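Local structure of putative oxidoreductase (Yersinia pestis, 3KUX) at residues Ile73-Asn77 with Asp78-Pro82. The protein is probably an NAD(P)-dependent oxidoreductase that joins a Rossmann-type nucleotide-binding domain to a C-terminal alpha/beta domain, its substrate being unknown. Sequence-based numbering, arbitrary orientation.
Sequences IPTPN and DTHFP
His80 folds its imidazole back against the loop that precedes it, and NE2 donates to the backbone O of Thr75 at 2.9 Å. The bond is bent, 137° at the hydrogen; the nitrogen stands above the carbonyl plane, and the oxygen lies near the ring edge but tilted from its plane. Asn77 CA sits almost centrally over one ring face, a CH-pi contact 4.2 Å from the centroid, whereas Ile73 O lies over the opposite face, offset toward the rim. A chi1 of -58° sets CG2 of Ile73 opposite the backbone N, which brings it to His80 CD2 at 3.8 Å. This is the turn of a Rossmann fold in which strand 70-73 of the parallel sheet gives way to helix 80-89; such turns commonly border the dinucleotide. ND1 of His80 is hydrogen-bonded to Phe100 O, so both ring nitrogens are held and the ring's rotation is fixed. The side chains of Thr75 and Thr79 cross at about a right angle, with OG1 of Thr75 donating to OG1 of Thr79 at 2.6 Å. That hydroxyl in turn donates to Pro76 O at 2.7 Å, in the carbonyl plane, on a lone pair, while Thr79 N reaches the same oxygen from above the plane.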
loop_
_atom_site.group_PDB
_atom_site.type_symbol
_atom_site.label_atom_id
_atom_site.label_comp_id
_atom_site.label_asym_id
_atom_site.label_seq_id
_atom_site.Cartn_x
_atom_site.Cartn_y
_atom_site.Cartn_z
ATOM N N ILE A 73 -6.100 11.855 3.354
ATOM C CA ILE A 73 -7.077 11.367 4.303
ATOM C C ILE A 73 -6.698 9.985 4.819
ATOM O O ILE A 73 -7.017 8.972 4.195
ATOM C CB ILE A 73 -8.478 11.346 3.666
ATOM C CG1 ILE A 73 -8.844 12.756 3.194
ATOM C CG2 ILE A 73 -9.510 10.798 4.644
ATOM C CD1 ILE A 73 -10.017 12.818 2.241
ATOM N N PRO A 74 -5.983 9.946 5.954
ATOM C CA PRO A 74 -5.578 8.720 6.614
ATOM C C PRO A 74 -6.330 8.497 7.923
ATOM O O PRO A 74 -5.831 7.796 8.801
ATOM C CB PRO A 74 -4.105 8.988 6.922
ATOM C CG PRO A 74 -4.041 10.485 7.143
ATOM C CD PRO A 74 -5.281 11.107 6.527
ATOM N N THR A 75 -7.511 9.092 8.054
ATOM C CA THR A 75 -8.304 8.959 9.276
ATOM C C THR A 75 -8.964 7.584 9.359
ATOM O O THR A 75 -8.652 6.697 8.565
ATOM C CB THR A 75 -9.385 10.052 9.370
ATOM O OG1 THR A 75 -10.116 10.108 8.139
ATOM C CG2 THR A 75 -8.752 11.412 9.638
ATOM N N PRO A 76 -9.877 7.401 10.329
ATOM C CA PRO A 76 -10.608 6.139 10.481
ATOM C C PRO A 76 -11.406 5.779 9.228
ATOM O O PRO A 76 -11.944 6.660 8.555
ATOM C CB PRO A 76 -11.554 6.421 11.651
ATOM C CG PRO A 76 -10.889 7.512 12.419
ATOM C CD PRO A 76 -10.213 8.365 11.391
ATOM N N ASN A 77 -11.482 4.483 8.940
ATOM C CA ASN A 77 -12.074 3.967 7.703
ATOM C C ASN A 77 -13.407 4.590 7.297
ATOM O O ASN A 77 -13.640 4.853 6.115
ATOM C CB ASN A 77 -12.245 2.449 7.797
ATOM C CG ASN A 77 -11.059 1.768 8.448
ATOM O OD1 ASN A 77 -10.154 2.425 8.962
ATOM N ND2 ASN A 77 -11.062 0.442 8.433
ATOM N N ASP A 78 -14.285 4.804 8.269
ATOM C CA ASP A 78 -15.646 5.249 7.973
ATOM C C ASP A 78 -15.751 6.730 7.601
ATOM O O ASP A 78 -16.724 7.142 6.970
ATOM C CB ASP A 78 -16.591 4.912 9.133
ATOM C CG ASP A 78 -15.986 5.221 10.490
ATOM O OD1 ASP A 78 -14.811 5.643 10.541
ATOM O OD2 ASP A 78 -16.687 5.036 11.506
ATOM N N THR A 79 -14.753 7.521 7.984
ATOM C CA THR A 79 -14.762 8.954 7.696
ATOM C C THR A 79 -14.275 9.265 6.285
ATOM O O THR A 79 -14.585 10.318 5.729
ATOM C CB THR A 79 -13.893 9.740 8.694
ATOM O OG1 THR A 79 -12.537 9.288 8.607
ATOM C CG2 THR A 79 -14.399 9.542 10.113
ATOM N N HIS A 80 -13.508 8.340 5.714
ATOM C CA HIS A 80 -12.904 8.525 4.393
ATOM C C HIS A 80 -13.854 9.141 3.367
ATOM O O HIS A 80 -13.533 10.166 2.770
ATOM C CB HIS A 80 -12.342 7.201 3.867
ATOM C CG HIS A 80 -11.065 6.779 4.525
ATOM N ND1 HIS A 80 -10.260 5.784 4.017
ATOM C CD2 HIS A 80 -10.448 7.228 5.644
ATOM C CE1 HIS A 80 -9.207 5.626 4.801
ATOM N NE2 HIS A 80 -9.297 6.493 5.794
ATOM N N PHE A 81 -15.014 8.517 3.163
ATOM C CA PHE A 81 -15.965 8.978 2.145
ATOM C C PHE A 81 -16.487 10.395 2.399
ATOM O O PHE A 81 -16.336 11.271 1.548
ATOM C CB PHE A 81 -17.127 7.999 1.988
ATOM C CG PHE A 81 -18.116 8.401 0.930
ATOM C CD1 PHE A 81 -17.783 8.331 -0.410
ATOM C CD2 PHE A 81 -19.383 8.845 1.278
ATOM C CE1 PHE A 81 -18.694 8.701 -1.385
ATOM C CE2 PHE A 81 -20.301 9.214 0.308
ATOM C CZ PHE A 81 -19.956 9.144 -1.025
ATOM N N PRO A 82 -17.115 10.624 3.563
ATOM C CA PRO A 82 -17.511 11.988 3.897
ATOM C C PRO A 82 -16.382 12.978 3.607
ATOM O O PRO A 82 -16.520 13.835 2.732
ATOM C CB PRO A 82 -17.772 11.910 5.401
ATOM C CG PRO A 82 -18.242 10.519 5.615
ATOM C CD PRO A 82 -17.542 9.658 4.590
#